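Local atomic coordinates of endo-1,4-beta-xylanase (Bacteroides thetaiotaomicron VPI-5482, PDB entry 3KST), a protein that probably hydrolyses O-glycosidic bonds in the breakdown of xylan and binds a calcium ion. Residues P23-Y28 / I265-W270; Y281-A286 / G297-P302; E48-F53 / W77-P82. All blocks are in the same frame, centred on the assembly; numbering follows the deposited sequence.

Contact 1: residues P23-Y28 / I265-W270; sequences PIADPY and IFHAHW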
loop_
_atom_site.group_PDB
_atom_site.type_symbol
_atom_site.label_atom_id
_atom_site.label_comp_id
_atom_site.label_asym_id
_atom_site.label_seq_id
_atom_site.Cartn_x
_atom_site.Cartn_y
_atom_site.Cartn_z
ATOM N N PRO A 23 -7.572 -9.563 -8.950
ATOM C CA PRO A 23 -7.551 -10.460 -7.817
ATOM C C PRO A 23 -6.385 -10.311 -6.837
ATOM O O PRO A 23 -5.652 -11.279 -6.585
ATOM C CB PRO A 23 -7.581 -11.827 -8.505
ATOM C CG PRO A 23 -6.745 -11.627 -9.689
ATOM C CD PRO A 23 -7.041 -10.243 -10.166
ATOM N N ILE A 24 -6.251 -9.127 -6.254
ATOM C CA ILE A 24 -5.205 -8.852 -5.228
ATOM C C ILE A 24 -5.800 -8.096 -4.037
ATOM O O ILE A 24 -6.842 -7.423 -4.159
ATOM C CB ILE A 24 -4.012 -8.011 -5.778
ATOM C CG1 ILE A 24 -4.490 -6.648 -6.352
ATOM C CG2 ILE A 24 -3.248 -8.796 -6.862
ATOM C CD1 ILE A 24 -3.404 -5.759 -6.956
ATOM N N ALA A 25 -5.117 -8.225 -2.898
ATOM C CA ALA A 25 -5.390 -7.441 -1.697
ATOM C C ALA A 25 -4.215 -6.455 -1.538
ATOM O O ALA A 25 -3.206 -6.529 -2.251
ATOM C CB ALA A 25 -5.519 -8.342 -0.470
ATOM N N ASP A 26 -4.370 -5.538 -0.597
ATOM C CA ASP A 26 -3.343 -4.550 -0.225
ATOM C C ASP A 26 -2.690 -3.874 -1.449
ATOM O O ASP A 26 -1.436 -3.798 -1.529
ATOM C CB ASP A 26 -2.286 -5.295 0.610
ATOM C CG ASP A 26 -2.883 -6.104 1.775
ATOM O OD1 ASP A 26 -3.897 -5.668 2.407
ATOM O OD2 ASP A 26 -2.314 -7.171 2.101
ATOM N N PRO A 27 -3.518 -3.453 -2.442
ATOM C CA PRO A 27 -2.979 -2.957 -3.691
ATOM C C PRO A 27 -2.134 -1.685 -3.670
ATOM O O PRO A 27 -2.310 -0.792 -2.821
ATOM C CB PRO A 27 -4.258 -2.749 -4.548
ATOM C CG PRO A 27 -5.243 -2.318 -3.539
ATOM C CD PRO A 27 -4.992 -3.340 -2.469
ATOM N N TYR A 28 -1.179 -1.669 -4.601
ATOM C CA TYR A 28 -0.354 -0.504 -4.896
ATOM C C TYR A 28 -0.208 -0.340 -6.413
ATOM O O TYR A 28 0.097 -1.318 -7.092
ATOM C CB TYR A 28 1.052 -0.664 -4.291
ATOM C CG TYR A 28 1.866 0.582 -4.457
ATOM C CD1 TYR A 28 1.819 1.596 -3.502
ATOM C CD2 TYR A 28 2.637 0.793 -5.625
ATOM C CE1 TYR A 28 2.559 2.808 -3.685
ATOM C CE2 TYR A 28 3.381 1.982 -5.804
ATOM C CZ TYR A 28 3.334 2.972 -4.855
ATOM O OH TYR A 28 4.044 4.125 -5.061
ATOM N N ILE A 265 -6.470 3.282 -5.100
ATOM C CA ILE A 265 -6.749 1.854 -5.323
ATOM C C ILE A 265 -6.893 1.214 -3.947
ATOM O O ILE A 265 -6.162 1.579 -3.024
ATOM C CB ILE A 265 -5.669 1.159 -6.210
ATOM C CG1 ILE A 265 -6.101 -0.254 -6.603
ATOM C CG2 ILE A 265 -4.284 1.148 -5.559
ATOM C CD1 ILE A 265 -5.140 -0.872 -7.648
ATOM N N PHE A 266 -7.808 0.269 -3.806
ATOM C CA PHE A 266 -8.048 -0.397 -2.523
ATOM C C PHE A 266 -8.710 -1.748 -2.758
ATOM O O PHE A 266 -9.222 -1.988 -3.840
ATOM C CB PHE A 266 -8.955 0.457 -1.604
ATOM C CG PHE A 266 -10.327 0.725 -2.179
ATOM C CD1 PHE A 266 -10.523 1.784 -3.059
ATOM C CD2 PHE A 266 -11.406 -0.110 -1.881
ATOM C CE1 PHE A 266 -11.784 2.026 -3.627
ATOM C CE2 PHE A 266 -12.692 0.117 -2.424
ATOM C CZ PHE A 266 -12.879 1.204 -3.306
ATOM N N HIS A 267 -8.666 -2.605 -1.745
ATOM C CA HIS A 267 -9.335 -3.900 -1.798
ATOM C C HIS A 267 -10.668 -3.865 -1.058
ATOM O O HIS A 267 -10.991 -2.925 -0.317
ATOM C CB HIS A 267 -8.447 -5.053 -1.303
ATOM C CG HIS A 267 -8.245 -5.091 0.175
ATOM N ND1 HIS A 267 -6.993 -5.025 0.746
ATOM C CD2 HIS A 267 -9.121 -5.191 1.205
ATOM C CE1 HIS A 267 -7.107 -5.092 2.060
ATOM N NE2 HIS A 267 -8.390 -5.179 2.364
ATOM N N ALA A 268 -11.432 -4.928 -1.244
ATOM C CA ALA A 268 -12.678 -5.142 -0.528
ATOM C C ALA A 268 -12.884 -6.652 -0.421
ATOM O O ALA A 268 -12.237 -7.417 -1.141
ATOM C CB ALA A 268 -13.809 -4.498 -1.275
ATOM N N HIS A 269 -13.752 -7.084 0.487
ATOM C CA HIS A 269 -14.113 -8.498 0.566
ATOM C C HIS A 269 -14.701 -8.985 -0.765
ATOM O O HIS A 269 -15.160 -8.160 -1.596
ATOM C CB HIS A 269 -15.128 -8.777 1.682
ATOM C CG HIS A 269 -14.602 -8.544 3.060
ATOM N ND1 HIS A 269 -15.423 -8.338 4.147
ATOM C CD2 HIS A 269 -13.331 -8.446 3.523
ATOM C CE1 HIS A 269 -14.682 -8.158 5.228
ATOM N NE2 HIS A 269 -13.406 -8.216 4.877
ATOM N N TRP A 270 -14.610 -10.296 -0.987
ATOM C CA TRP A 270 -15.190 -10.927 -2.173
ATOM C C TRP A 270 -16.664 -10.535 -2.338
ATOM O O TRP A 270 -17.099 -10.210 -3.436
ATOM C CB TRP A 270 -15.023 -12.439 -2.121
ATOM C CG TRP A 270 -15.730 -13.124 -3.190
ATOM C CD1 TRP A 270 -16.873 -13.834 -3.060
ATOM C CD2 TRP A 270 -15.424 -13.099 -4.595
ATOM N NE1 TRP A 270 -17.284 -14.295 -4.274
ATOM C CE2 TRP A 270 -16.420 -13.852 -5.239
ATOM C CE3 TRP A 270 -14.395 -12.534 -5.366
ATOM C CZ2 TRP A 270 -16.436 -14.051 -6.628
ATOM C CZ3 TRP A 270 -14.412 -12.723 -6.733
ATOM C CH2 TRP A 270 -15.434 -13.501 -7.349
#

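Contact 2: residues Y281-A286 / G297-P302; sequences YIKDFA and GTVIKP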
loop_
_atom_site.group_PDB
_atom_site.type_symbol
_atom_site.label_atom_id
_atom_site.label_comp_id
_atom_site.label_asym_id
_atom_site.label_seq_id
_atom_site.Cartn_x
_atom_site.Cartn_y
_atom_site.Cartn_z
ATOM N N TYR A 281 -10.231 -2.390 -6.344
ATOM C CA TYR A 281 -11.129 -1.385 -6.950
ATOM C C TYR A 281 -10.458 -0.011 -6.912
ATOM O O TYR A 281 -9.503 0.201 -6.167
ATOM C CB TYR A 281 -12.446 -1.326 -6.163
ATOM C CG TYR A 281 -13.210 -2.637 -6.163
ATOM C CD1 TYR A 281 -14.064 -2.951 -7.212
ATOM C CD2 TYR A 281 -13.043 -3.584 -5.138
ATOM C CE1 TYR A 281 -14.744 -4.157 -7.245
ATOM C CE2 TYR A 281 -13.707 -4.800 -5.149
ATOM C CZ TYR A 281 -14.564 -5.087 -6.236
ATOM O OH TYR A 281 -15.239 -6.276 -6.262
ATOM N N ILE A 282 -10.971 0.924 -7.707
ATOM C CA ILE A 282 -10.411 2.287 -7.799
ATOM C C ILE A 282 -11.485 3.390 -7.671
ATOM O O ILE A 282 -12.526 3.321 -8.313
ATOM C CB ILE A 282 -9.645 2.469 -9.097
ATOM C CG1 ILE A 282 -8.421 1.531 -9.176
ATOM C CG2 ILE A 282 -9.175 3.941 -9.271
ATOM C CD1 ILE A 282 -7.766 1.531 -10.564
ATOM N N LYS A 283 -11.202 4.399 -6.838
ATOM C CA LYS A 283 -12.063 5.576 -6.644
ATOM C C LYS A 283 -11.214 6.812 -6.912
ATOM O O LYS A 283 -10.007 6.701 -7.148
ATOM C CB LYS A 283 -12.676 5.563 -5.232
ATOM C CG LYS A 283 -13.880 4.618 -5.105
ATOM C CD LYS A 283 -14.447 4.514 -3.658
ATOM C CE LYS A 283 -15.315 5.689 -3.241
ATOM N NZ LYS A 283 -16.679 5.768 -3.882
ATOM N N ASP A 284 -11.843 7.984 -6.908
ATOM C CA ASP A 284 -11.125 9.231 -7.063
ATOM C C ASP A 284 -10.474 9.606 -5.735
ATOM O O ASP A 284 -10.908 9.158 -4.678
ATOM C CB ASP A 284 -12.043 10.341 -7.559
ATOM C CG ASP A 284 -12.597 10.045 -8.930
ATOM O OD1 ASP A 284 -11.784 9.786 -9.844
ATOM O OD2 ASP A 284 -13.820 10.065 -9.084
ATOM N N PHE A 285 -9.405 10.390 -5.835
ATOM C CA PHE A 285 -8.623 10.851 -4.694
ATOM C C PHE A 285 -8.210 12.297 -4.881
ATOM O O PHE A 285 -7.775 12.675 -5.959
ATOM C CB PHE A 285 -7.335 10.037 -4.582
ATOM C CG PHE A 285 -6.519 10.374 -3.378
ATOM C CD1 PHE A 285 -6.909 9.923 -2.136
ATOM C CD2 PHE A 285 -5.385 11.174 -3.482
ATOM C CE1 PHE A 285 -6.152 10.235 -0.997
ATOM C CE2 PHE A 285 -4.621 11.488 -2.374
ATOM C CZ PHE A 285 -5.025 11.035 -1.113
ATOM N N ALA A 286 -8.281 13.087 -3.819
ATOM C CA ALA A 286 -7.792 14.469 -3.908
ATOM C C ALA A 286 -7.527 15.082 -2.555
ATOM O O ALA A 286 -8.089 14.652 -1.560
ATOM C CB ALA A 286 -8.752 15.350 -4.709
ATOM N N GLY A 297 -16.317 9.191 -5.642
ATOM C CA GLY A 297 -16.621 8.846 -7.018
ATOM C C GLY A 297 -17.090 7.435 -7.241
ATOM O O GLY A 297 -17.009 6.557 -6.369
ATOM N N THR A 298 -17.610 7.222 -8.446
ATOM C CA THR A 298 -18.100 5.924 -8.864
ATOM C C THR A 298 -16.904 4.972 -8.907
ATOM O O THR A 298 -15.865 5.315 -9.470
ATOM C CB THR A 298 -18.758 5.975 -10.261
ATOM O OG1 THR A 298 -19.725 7.049 -10.311
ATOM C CG2 THR A 298 -19.447 4.633 -10.603
ATOM N N VAL A 299 -17.055 3.818 -8.270
ATOM C CA VAL A 299 -16.036 2.756 -8.283
ATOM C C VAL A 299 -15.729 2.179 -9.686
ATOM O O VAL A 299 -16.648 1.784 -10.408
ATOM C CB VAL A 299 -16.476 1.582 -7.342
ATOM C CG1 VAL A 299 -15.683 0.326 -7.599
ATOM C CG2 VAL A 299 -16.382 1.981 -5.839
ATOM N N ILE A 300 -14.446 2.176 -10.076
ATOM C CA ILE A 300 -14.000 1.452 -11.286
ATOM C C ILE A 300 -13.828 0.005 -10.822
ATOM O O ILE A 300 -13.052 -0.244 -9.880
ATOM C CB ILE A 300 -12.644 1.942 -11.831
ATOM C CG1 ILE A 300 -12.697 3.418 -12.252
ATOM C CG2 ILE A 300 -12.171 1.034 -12.998
ATOM C CD1 ILE A 300 -11.347 3.976 -12.704
ATOM N N LYS A 301 -14.511 -0.918 -11.500
ATOM C CA LYS A 301 -14.463 -2.353 -11.209
ATOM C C LYS A 301 -13.507 -2.930 -12.228
ATOM O O LYS A 301 -13.931 -3.215 -13.352
ATOM C CB LYS A 301 -15.841 -2.993 -11.371
ATOM C CG LYS A 301 -16.832 -2.617 -10.295
ATOM C CD LYS A 301 -18.105 -3.439 -10.443
ATOM C CE LYS A 301 -19.082 -3.120 -9.338
ATOM N NZ LYS A 301 -20.389 -3.757 -9.613
ATOM N N PRO A 302 -12.211 -3.073 -11.872
ATOM C CA PRO A 302 -11.277 -3.576 -12.883
ATOM C C PRO A 302 -11.456 -5.070 -13.210
ATOM O O PRO A 302 -12.059 -5.832 -12.448
ATOM C CB PRO A 302 -9.909 -3.292 -12.242
ATOM C CG PRO A 302 -10.157 -3.549 -10.806
ATOM C CD PRO A 302 -11.553 -2.973 -10.552
HETATM O O HOH W 1 -17.885 8.205 -2.940
#

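Contact 3: residues E48-F53 / W77-P82; sequences EGFACF and WGFWAP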
loop_
_atom_site.group_PDB
_atom_site.type_symbol
_atom_site.label_atom_id
_atom_site.label_comp_id
_atom_site.label_asym_id
_atom_site.label_seq_id
_atom_site.Cartn_x
_atom_site.Cartn_y
_atom_site.Cartn_z
ATOM N N GLU A 48 4.556 -18.605 -4.395
ATOM C CA GLU A 48 4.594 -17.540 -3.380
ATOM C C GLU A 48 5.366 -16.328 -3.939
ATOM O O GLU A 48 6.326 -16.479 -4.719
ATOM C CB GLU A 48 5.273 -18.040 -2.079
ATOM C CG GLU A 48 4.562 -19.188 -1.326
ATOM C CD GLU A 48 3.409 -18.759 -0.423
ATOM O OE1 GLU A 48 3.383 -17.613 0.061
ATOM O OE2 GLU A 48 2.525 -19.602 -0.147
ATOM N N GLY A 49 4.925 -15.135 -3.548
ATOM C CA GLY A 49 5.540 -13.887 -3.955
ATOM C C GLY A 49 4.533 -12.862 -4.437
ATOM O O GLY A 49 3.503 -12.682 -3.804
ATOM N N PHE A 50 4.867 -12.139 -5.509
ATOM C CA PHE A 50 3.983 -11.092 -6.018
ATOM C C PHE A 50 3.868 -11.139 -7.516
ATOM O O PHE A 50 4.866 -11.396 -8.220
ATOM C CB PHE A 50 4.413 -9.675 -5.584
ATOM C CG PHE A 50 4.622 -9.544 -4.104
ATOM C CD1 PHE A 50 3.541 -9.615 -3.222
ATOM C CD2 PHE A 50 5.901 -9.407 -3.579
ATOM C CE1 PHE A 50 3.711 -9.546 -1.860
ATOM C CE2 PHE A 50 6.086 -9.327 -2.201
ATOM C CZ PHE A 50 4.975 -9.381 -1.340
ATOM N N ALA A 51 2.650 -10.891 -7.988
ATOM C CA ALA A 51 2.389 -10.728 -9.413
ATOM C C ALA A 51 2.547 -9.259 -9.764
ATOM O O ALA A 51 2.609 -8.387 -8.890
ATOM C CB ALA A 51 0.960 -11.190 -9.759
ATOM N N CYS A 52 2.607 -9.007 -11.067
ATOM C CA CYS A 52 2.599 -7.670 -11.658
ATOM C C CYS A 52 1.455 -7.644 -12.669
ATOM O O CYS A 52 1.357 -8.543 -13.476
ATOM C CB CYS A 52 3.891 -7.337 -12.398
ATOM S SG CYS A 52 3.812 -5.735 -13.241
ATOM N N PHE A 53 0.589 -6.645 -12.572
ATOM C CA PHE A 53 -0.463 -6.403 -13.582
ATOM C C PHE A 53 -0.197 -5.040 -14.197
ATOM O O PHE A 53 0.223 -4.130 -13.478
ATOM C CB PHE A 53 -1.855 -6.395 -12.949
ATOM C CG PHE A 53 -2.209 -7.667 -12.248
ATOM C CD1 PHE A 53 -1.827 -7.858 -10.927
ATOM C CD2 PHE A 53 -2.941 -8.662 -12.890
ATOM C CE1 PHE A 53 -2.156 -9.050 -10.241
ATOM C CE2 PHE A 53 -3.283 -9.849 -12.240
ATOM C CZ PHE A 53 -2.886 -10.052 -10.892
ATOM N N TRP A 77 6.502 -17.851 3.119
ATOM C CA TRP A 77 5.065 -17.609 3.333
ATOM C C TRP A 77 4.816 -16.169 3.731
ATOM O O TRP A 77 5.753 -15.433 4.077
ATOM C CB TRP A 77 4.518 -18.561 4.411
ATOM C CG TRP A 77 5.131 -18.377 5.767
ATOM C CD1 TRP A 77 6.255 -19.009 6.268
ATOM C CD2 TRP A 77 4.686 -17.482 6.797
ATOM N NE1 TRP A 77 6.505 -18.575 7.551
ATOM C CE2 TRP A 77 5.573 -17.633 7.895
ATOM C CE3 TRP A 77 3.617 -16.568 6.911
ATOM C CZ2 TRP A 77 5.423 -16.919 9.074
ATOM C CZ3 TRP A 77 3.463 -15.856 8.103
ATOM C CH2 TRP A 77 4.368 -16.027 9.170
ATOM N N GLY A 78 3.555 -15.745 3.708
ATOM C CA GLY A 78 3.250 -14.381 4.104
ATOM C C GLY A 78 3.802 -13.253 3.227
ATOM O O GLY A 78 4.223 -12.217 3.751
ATOM N N PHE A 79 3.829 -13.456 1.907
ATOM C CA PHE A 79 4.213 -12.367 0.968
ATOM C C PHE A 79 3.032 -11.403 0.853
ATOM O O PHE A 79 2.048 -11.686 0.139
ATOM C CB PHE A 79 4.658 -12.913 -0.369
ATOM C CG PHE A 79 5.983 -13.585 -0.288
ATOM C CD1 PHE A 79 7.130 -12.851 -0.526
ATOM C CD2 PHE A 79 6.090 -14.896 0.195
ATOM C CE1 PHE A 79 8.391 -13.467 -0.428
ATOM C CE2 PHE A 79 7.330 -15.523 0.300
ATOM C CZ PHE A 79 8.482 -14.812 0.001
ATOM N N TRP A 80 3.104 -10.300 1.610
ATOM C CA TRP A 80 2.034 -9.293 1.698
ATOM C C TRP A 80 2.452 -7.847 1.386
ATOM O O TRP A 80 3.605 -7.438 1.591
ATOM C CB TRP A 80 1.452 -9.219 3.123
ATOM C CG TRP A 80 1.071 -10.510 3.760
ATOM C CD1 TRP A 80 0.607 -11.638 3.152
ATOM C CD2 TRP A 80 1.086 -10.783 5.156
ATOM N NE1 TRP A 80 0.348 -12.609 4.083
ATOM C CE2 TRP A 80 0.631 -12.115 5.327
ATOM C CE3 TRP A 80 1.443 -10.040 6.287
ATOM C CZ2 TRP A 80 0.538 -12.724 6.600
ATOM C CZ3 TRP A 80 1.360 -10.652 7.555
ATOM C CH2 TRP A 80 0.892 -11.977 7.690
ATOM N N ALA A 81 1.465 -7.068 0.949
ATOM C CA ALA A 81 1.558 -5.602 0.893
ATOM C C ALA A 81 2.787 -5.022 0.169
ATOM O O ALA A 81 3.514 -4.184 0.721
ATOM C CB ALA A 81 1.433 -5.050 2.349
ATOM N N PRO A 82 2.990 -5.424 -1.101
ATOM C CA PRO A 82 4.097 -4.890 -1.873
ATOM C C PRO A 82 3.857 -3.443 -2.334
ATOM O O PRO A 82 2.707 -3.043 -2.504
ATOM C CB PRO A 82 4.133 -5.824 -3.079
ATOM C CG PRO A 82 2.684 -6.154 -3.311
ATOM C CD PRO A 82 2.097 -6.257 -1.944
HETATM O O HOH W 2 2.013 -15.317 0.520
HETATM O O HOH W 3 1.257 -12.458 -2.206
#

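Contact 1: residues P23-Y28 / I265-W270
The imidazole of His267 carries the polar part of this contact. Asp26 N and CA lie at the ring edge near its plane, while Ala25 CA and Pro27 CD approach obliquely; Tyr215 adds a ring nearly parallel to it from outside the two segments. At the edge, Asp26 N donates to His267 ND1 over 3.0 Å, almost straight at 167° and close to the ring plane. The imidazole can rise to this N-H because its CG sits between the backbone N and the carbonyl carbon (chi1 73°). Beside the bond, the methyl CB of Ala25 packs 3.8 Å from His267 ND1. The Asp26 carboxylate runs alongside the imidazole and points the same way, bringing OD1 within 3.3 Å of His267 CE1. The two planes are nevertheless turned 61° apart, and the firmer polar partner of the acid is Thr41, whose OG1 is hydrogen-bonded to Asp26 OD2.

Further along, contact becomes apolar. Pro27 lays its ring across the 265-268 strand at about a right angle to the His267 side chain, with Pro27 CG 3.5 Å from Phe266 CA. Its CB meets Ile265 CG1 at 3.7 Å, and Ile265 CD1 reaches the same carbon, so proline and isoleucine form the buried apolar part of the contact. The backbone turns a corner at Asp26, and the bond that Asp26 N gives to His267 probably helps to fix its course. Asp26 is the predicted proton acceptor, and its side chain adjoins that of the calcium ligand His251. Such an acid, at the corner leading into the innermost strand of a blade, is characteristic of the active site at the centre of the five-bladed beta-propeller of family 43.

Contact 2: residues Y281-A286 / G297-P302
Ile282 and Ile300 form an antiparallel hydrogen-bonded pair with their CA atoms 5.1 Å apart. Ile282 N gives its hydrogen to Ile300 O at 3.2 Å, and Ile300 N returns a shorter bond of 2.8 Å to Ile282 O, nearly straight at 169°. Val299 CA adds a C-H...O contact to that same carbonyl oxygen. The pair belongs to the beta hairpin of strands 279-287 and 293-305, in the last blade of the propeller, and the chain turns a corner at Gly297 and Thr298. There Asp284 OD2 comes up to Gly297 CA, where a CB would clash with it.

The two isoleucines run side by side, Ile282 CG2 meeting Ile300 CD1 at 4.1 Å. Val299 spreads its branches between two neighbours: CG1 packs 3.7 Å from Tyr281 CD1, CG2 equally near Lys283 CG. Bends at chi3 (78°) and chi4 (72°) curl the lysine back, putting Lys283 NZ 2.6 Å from Gly297 O. The ammonium also holds a water and forms a salt bridge with Asp241; a leucine in its place would probably leave that acid without its charged mate and the corner free to shift. Lys301 CG lies at the edge of the Tyr281 ring.

Contact 3: residues E48-F53 / W77-P82
Phe50 and Phe79 cross at about a right angle, an offset edge-to-face pair in which the edge of Phe79 is directed at the face of Phe50, with centroids 5.9 Å apart and planes at 75°. Phe79 CB also touches the far end of the other ring, 3.7 Å from Phe50 CZ. Pro82 adds a CH-pi contact: its CB stands 3.7 Å from the Phe50 centroid, only 6° off the ring normal. The Trp80 backbone N comes to the edge of the same ring, so Phe50 is wedged against residues 79 to 82 over a face and along its rim. Leu95 touches both Phe50 and Pro82 from the neighbouring strand 92-99.

Glu48 meets Phe79 differently. Bent at chi2 (-82°), its chain passes obliquely over to the ring edge, where OE1 lies 3.8 Å from Phe79 CD2. One water bridges the polar groups here, donating to Glu48 OE1 at 2.7 Å and accepting from Phe79 N. A second water donates to both Gly49 O and Phe79 O, the latter at 2.6 Å, linking the two backbones where they diverge. The aromatic and proline packing, with two bridging waters beside it, joins strand 49-55 of one blade to strand 80-87, which opens the next, as in the interfaces between adjacent blades of a beta-propeller.

Overall arrangement
From the N terminus, residues 23-28 lead into the first blade and meet 265-270 only near the end of the chain, so contact 1 closes a loop of 236 residues that takes in most of the propeller. Contact 3 falls wholly within that span: 48-53 and 77-82 close a short loop and tie the first blade to the second. Contact 2 follows in series, once contact 1 has closed, as the last hairpin. Contacts 1 and 2 adjoin through neighbouring strands, Phe266 O lying 2.7 Å from Tyr281 N. Contacts 1 and 3 touch where Asp26 and Tyr28 pack on Ala81 and Pro82. Contact 1 ties the last blade to the first near the calcium site; contact 2 lies farther out.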